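Local atomic coordinates of second substrate binding domain of putative amino acid ABC transporter (Streptococcus pneumoniae, PDB entry 4OEN), a protein that probably binds an amino acid outside the cell and delivers it to the membrane components of an ABC importer. Residues 33-38 with 206-211. Sequence-based numbering, arbitrary orientation.
Sequences IKAIAK and ANLKAN. With SO4 (sulfate ion), chain C.
Residues 33-38 and 206-211 bring two helices of one lobe side by side, with Ile36 and Leu208 nearest in the backbone, their CA atoms 7.6 Å apart. No hydrogen bond crosses between the two segments, a good example of how one leucine methyl can make all the close contacts. CD1 of Leu208 reaches across and rests on two neighbours at once, 3.6 Å from CB of Ala35 and equally 3.6 Å from CG1 of Ile36. The methyl of Ala35 points toward helix 195-210 to meet it, while Ile36 offers the near part of its longer branch, the two larger side chains lying at a slant to each other. Leu208 holds CG opposite its carbonyl carbon (chi1 -64°), and the trans second torsion (176°) extends CD1 toward the partner helix. Leu32 of helix 28-40 and Phe214 of helix 213-222 also touch this leucine, and Phe201 packs on Ile36, so the small contact belongs to a larger apolar core.

A polar fringe lies beside it. ND2 of Asn207 donates to O3 of a sulfate ion, probably from the crystallisation liquor, over 3.0 Å and with a bent N-H...O angle of 144°; the same nitrogen is also hydrogen-bonded to OD2 of Asp39, on helix 28-40 just beyond the segment, and Gln40 also holds the sulfate. Helix 28-40, whose Ile33 and Ala37 pack on strand 44-47, thus meets helix 195-210 within one lobe of the type II periplasmic binding protein fold, consistent with its alpha/beta lobes.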
loop_
_atom_site.group_PDB
_atom_site.type_symbol
_atom_site.label_atom_id
_atom_site.label_comp_id
_atom_site.label_asym_id
_atom_site.label_seq_id
_atom_site.Cartn_x
_atom_site.Cartn_y
_atom_site.Cartn_z
ATOM N N ILE A 33 -10.370 8.847 -4.173
ATOM C CA ILE A 33 -10.905 9.173 -5.493
ATOM C C ILE A 33 -12.240 9.925 -5.370
ATOM O O ILE A 33 -12.503 10.859 -6.126
ATOM C CB ILE A 33 -11.061 7.913 -6.390
ATOM C CG1 ILE A 33 -11.285 8.335 -7.846
ATOM C CG2 ILE A 33 -12.142 6.958 -5.872
ATOM C CD1 ILE A 33 -10.162 9.178 -8.404
ATOM N N LYS A 34 -13.062 9.552 -4.397
ATOM C CA LYS A 34 -14.318 10.258 -4.160
ATOM C C LYS A 34 -14.099 11.711 -3.755
ATOM O O LYS A 34 -14.821 12.593 -4.215
ATOM C CB LYS A 34 -15.129 9.549 -3.086
ATOM C CG LYS A 34 -15.649 8.205 -3.541
ATOM C CD LYS A 34 -16.286 7.467 -2.400
ATOM C CE LYS A 34 -16.518 6.021 -2.789
ATOM N NZ LYS A 34 -17.211 5.268 -1.714
ATOM N N ALA A 35 -13.119 11.958 -2.885
ATOM C CA ALA A 35 -12.826 13.333 -2.468
ATOM C C ALA A 35 -12.275 14.177 -3.611
ATOM O O ALA A 35 -12.552 15.386 -3.700
ATOM C CB ALA A 35 -11.848 13.339 -1.293
ATOM N N ILE A 36 -11.480 13.548 -4.470
ATOM C CA ILE A 36 -10.905 14.249 -5.607
ATOM C C ILE A 36 -11.997 14.571 -6.622
ATOM O O ILE A 36 -12.053 15.674 -7.153
ATOM C CB ILE A 36 -9.772 13.421 -6.230
ATOM C CG1 ILE A 36 -8.557 13.476 -5.300
ATOM C CG2 ILE A 36 -9.411 13.928 -7.619
ATOM C CD1 ILE A 36 -7.335 12.707 -5.784
ATOM N N ALA A 37 -12.888 13.621 -6.873
ATOM C CA ALA A 37 -13.972 13.861 -7.815
ATOM C C ALA A 37 -14.834 15.031 -7.359
ATOM O O ALA A 37 -15.231 15.883 -8.151
ATOM C CB ALA A 37 -14.817 12.601 -7.987
ATOM N N LYS A 38 -15.099 15.082 -6.063
ATOM C CA LYS A 38 -15.931 16.130 -5.513
ATOM C C LYS A 38 -15.211 17.481 -5.542
ATOM O O LYS A 38 -15.818 18.512 -5.830
ATOM C CB LYS A 38 -16.354 15.765 -4.094
ATOM C CG LYS A 38 -17.280 16.789 -3.457
ATOM C CD LYS A 38 -17.816 16.292 -2.128
ATOM C CE LYS A 38 -18.791 17.293 -1.521
ATOM N NZ LYS A 38 -19.405 16.782 -0.266
ATOM N N ALA A 206 -3.379 17.735 -4.813
ATOM C CA ALA A 206 -2.685 18.892 -4.245
ATOM C C ALA A 206 -3.612 19.691 -3.335
ATOM O O ALA A 206 -3.210 20.133 -2.256
ATOM C CB ALA A 206 -2.128 19.779 -5.351
ATOM N N ASN A 207 -4.852 19.885 -3.766
ATOM C CA ASN A 207 -5.810 20.610 -2.927
ATOM C C ASN A 207 -6.075 19.888 -1.610
ATOM O O ASN A 207 -6.105 20.503 -0.551
ATOM C CB ASN A 207 -7.128 20.822 -3.670
ATOM C CG ASN A 207 -6.998 21.815 -4.804
ATOM O OD1 ASN A 207 -6.075 22.626 -4.821
ATOM N ND2 ASN A 207 -7.931 21.765 -5.755
ATOM N N LEU A 208 -6.262 18.574 -1.673
ATOM C CA LEU A 208 -6.529 17.802 -0.461
ATOM C C LEU A 208 -5.313 17.759 0.463
ATOM O O LEU A 208 -5.451 17.695 1.680
ATOM C CB LEU A 208 -6.971 16.378 -0.820
ATOM C CG LEU A 208 -8.301 16.309 -1.577
ATOM C CD1 LEU A 208 -8.620 14.866 -1.978
ATOM C CD2 LEU A 208 -9.453 16.913 -0.786
ATOM N N LYS A 209 -4.116 17.767 -0.105
ATOM C CA LYS A 209 -2.924 17.879 0.728
ATOM C C LYS A 209 -2.865 19.253 1.396
ATOM O O LYS A 209 -2.599 19.364 2.596
ATOM C CB LYS A 209 -1.665 17.625 -0.100
ATOM C CG LYS A 209 -1.389 16.149 -0.318
ATOM C CD LYS A 209 -0.173 15.965 -1.207
ATOM C CE LYS A 209 0.157 14.495 -1.407
ATOM N NZ LYS A 209 1.341 14.343 -2.307
ATOM N N ALA A 210 -3.142 20.304 0.633
ATOM C CA ALA A 210 -2.977 21.662 1.146
ATOM C C ALA A 210 -3.929 21.974 2.301
ATOM O O ALA A 210 -3.573 22.726 3.206
ATOM C CB ALA A 210 -3.172 22.668 0.025
ATOM N N ASN A 211 -5.129 21.391 2.293
ATOM C CA ASN A 211 -6.131 21.759 3.298
ATOM C C ASN A 211 -6.322 20.722 4.398
ATOM O O ASN A 211 -7.237 20.835 5.214
ATOM C CB ASN A 211 -7.484 22.061 2.635
ATOM C CG ASN A 211 -8.156 20.832 2.030
ATOM O OD1 ASN A 211 -7.713 19.692 2.191
ATOM N ND2 ASN A 211 -9.254 21.074 1.318
HETATM S S SO4 C . -8.333 23.725 -8.873
HETATM O O1 SO4 C . -9.647 23.505 -8.271
HETATM O O2 SO4 C . -7.756 24.959 -8.345
HETATM O O3 SO4 C . -7.452 22.605 -8.565
HETATM O O4 SO4 C . -8.477 23.838 -10.322
#